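Long-range contact in rhino (Drosophila simulans, PDB 5XYW), which is an HP1-like chromatin protein whose chromo shadow domain pairs with a second copy and probably recruits partner proteins: residues 14-19 with 52-56. Residues are numbered along the deposited sequence; the frame is centred on the assembly and turned at random.
Sequences LELDKV and YPLQV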
loop_
_atom_site.group_PDB
_atom_site.type_symbol
_atom_site.label_atom_id
_atom_site.label_comp_id
_atom_site.label_asym_id
_atom_site.label_seq_id
_atom_site.Cartn_x
_atom_site.Cartn_y
_atom_site.Cartn_z
ATOM N N LEU A 14 -6.323 -16.560 11.687
ATOM C CA LEU A 14 -5.130 -16.880 12.451
ATOM C C LEU A 14 -4.584 -15.581 13.041
ATOM O O LEU A 14 -5.097 -14.495 12.760
ATOM C CB LEU A 14 -4.078 -17.571 11.575
ATOM C CG LEU A 14 -4.508 -18.749 10.688
ATOM C CD1 LEU A 14 -3.324 -19.341 9.944
ATOM C CD2 LEU A 14 -5.188 -19.824 11.498
ATOM N N GLU A 15 -3.556 -15.689 13.873
ATOM C CA GLU A 15 -2.893 -14.501 14.389
ATOM C C GLU A 15 -1.764 -14.121 13.455
ATOM O O GLU A 15 -1.013 -14.994 13.007
ATOM C CB GLU A 15 -2.355 -14.730 15.801
ATOM C CG GLU A 15 -3.422 -14.789 16.876
ATOM C CD GLU A 15 -2.847 -15.161 18.231
ATOM O OE1 GLU A 15 -1.634 -15.476 18.301
ATOM O OE2 GLU A 15 -3.609 -15.134 19.223
ATOM N N LEU A 16 -1.663 -12.824 13.159
ATOM C CA LEU A 16 -0.569 -12.281 12.352
ATOM C C LEU A 16 0.804 -12.732 12.874
ATOM O O LEU A 16 1.090 -12.616 14.077
ATOM C CB LEU A 16 -0.635 -10.748 12.327
ATOM C CG LEU A 16 0.337 -10.010 11.390
ATOM C CD1 LEU A 16 0.211 -10.532 9.952
ATOM C CD2 LEU A 16 0.124 -8.496 11.430
ATOM N N ASP A 17 1.644 -13.267 11.987
ATOM C CA ASP A 17 3.022 -13.511 12.369
ATOM C C ASP A 17 3.880 -12.326 11.936
ATOM O O ASP A 17 4.199 -11.453 12.744
ATOM C CB ASP A 17 3.534 -14.807 11.770
ATOM C CG ASP A 17 4.933 -15.139 12.230
ATOM O OD1 ASP A 17 5.337 -14.629 13.292
ATOM O OD2 ASP A 17 5.633 -15.909 11.539
ATOM N N LYS A 18 4.237 -12.263 10.659
ATOM C CA LYS A 18 4.995 -11.108 10.189
ATOM C C LYS A 18 4.294 -10.290 9.107
ATOM O O LYS A 18 3.262 -10.686 8.553
ATOM C CB LYS A 18 6.362 -11.558 9.680
ATOM C CG LYS A 18 7.144 -12.355 10.701
ATOM C CD LYS A 18 8.528 -12.710 10.188
ATOM C CE LYS A 18 9.370 -13.378 11.268
ATOM N NZ LYS A 18 10.755 -13.628 10.787
ATOM N N VAL A 19 4.852 -9.114 8.856
ATOM C CA VAL A 19 4.565 -8.358 7.654
ATOM C C VAL A 19 5.835 -8.360 6.856
ATOM O O VAL A 19 6.778 -7.662 7.194
ATOM C CB VAL A 19 4.150 -6.910 7.923
ATOM C CG1 VAL A 19 3.870 -6.209 6.596
ATOM C CG2 VAL A 19 2.943 -6.860 8.824
ATOM N N TYR A 52 -4.773 -5.376 13.002
ATOM C CA TYR A 52 -3.512 -5.268 13.753
ATOM C C TYR A 52 -2.836 -3.905 13.505
ATOM O O TYR A 52 -1.770 -3.829 12.882
ATOM C CB TYR A 52 -2.546 -6.404 13.375
ATOM C CG TYR A 52 -3.126 -7.791 13.540
ATOM C CD1 TYR A 52 -2.688 -8.652 14.538
ATOM C CD2 TYR A 52 -4.113 -8.247 12.680
ATOM C CE1 TYR A 52 -3.241 -9.935 14.673
ATOM C CE2 TYR A 52 -4.667 -9.498 12.813
ATOM C CZ TYR A 52 -4.231 -10.342 13.799
ATOM O OH TYR A 52 -4.808 -11.590 13.877
ATOM N N PRO A 53 -3.443 -2.823 14.017
ATOM C CA PRO A 53 -2.986 -1.468 13.705
ATOM C C PRO A 53 -1.582 -1.139 14.203
ATOM O O PRO A 53 -1.075 -0.086 13.842
ATOM C CB PRO A 53 -4.016 -0.575 14.414
ATOM C CG PRO A 53 -5.149 -1.464 14.766
ATOM C CD PRO A 53 -4.568 -2.815 14.962
ATOM N N LEU A 54 -0.957 -1.989 15.009
ATOM C CA LEU A 54 0.325 -1.612 15.600
ATOM C C LEU A 54 1.517 -2.237 14.882
ATOM O O LEU A 54 2.505 -1.545 14.582
ATOM C CB LEU A 54 0.365 -1.987 17.084
ATOM C CG LEU A 54 1.625 -1.475 17.782
ATOM C CD1 LEU A 54 1.407 -0.068 18.214
ATOM C CD2 LEU A 54 2.012 -2.356 18.927
ATOM N N GLN A 55 1.428 -3.540 14.610
ATOM C CA GLN A 55 2.469 -4.216 13.847
ATOM C C GLN A 55 2.598 -3.623 12.410
ATOM O O GLN A 55 3.682 -3.652 11.803
ATOM C CB GLN A 55 2.202 -5.734 13.830
ATOM C CG GLN A 55 3.180 -6.592 12.988
ATOM C CD GLN A 55 4.625 -6.117 13.067
ATOM O OE1 GLN A 55 5.123 -5.789 14.148
ATOM N NE2 GLN A 55 5.305 -6.065 11.916
ATOM N N VAL A 56 1.513 -3.043 11.895
ATOM C CA VAL A 56 1.575 -2.310 10.635
ATOM C C VAL A 56 2.506 -1.111 10.699
ATOM O O VAL A 56 3.458 -1.005 9.907
ATOM C CB VAL A 56 0.199 -1.784 10.204
ATOM C CG1 VAL A 56 0.353 -0.750 9.106
ATOM C CG2 VAL A 56 -0.712 -2.925 9.746
#
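In the chromo shadow domain of rhino, Leu16 at the start of the first strand and Tyr52 at the turn into the C-terminal helix join one edge of the three-stranded antiparallel sheet to the helical layer. Leu16 CB lies over one face of the phenol ring, 3.7 Å from the Tyr52 centroid and 17° off the ring normal, a CH-pi contact displaced toward the ring's rim. With its CG anti to the backbone N (chi1 -173°), Leu16 runs back along the tyrosine, and its CD2 comes 3.9 Å from Tyr52 CB. The same methyl also touches Gln55 CG, the two side chains crossing at about a right angle. At the far end of the ring the hydroxyl meets the backbone where the strand begins: Tyr52 OH gives a weak hydrogen bond to Leu14 O (3.1 Å) and accepts another weak one from Leu16 N (3.5 Å). Losing the ring and hydroxyl of Tyr52 to an alanine here is likely to leave Leu14 O and Leu16 N without this partner and to strip the flat surface from Leu16 CB. Three residues along, beyond the classic bulge where Asp17 and Lys18 both face Thr33, Val19 CG2 packs against Gln55 CG. Leu16 and Val19 also pack on Val32 of strand 28-34, Leu16 reaches Ile48 of helix 45-51, and Val56 of helix 53-61 packs on Phe60 of the second subunit.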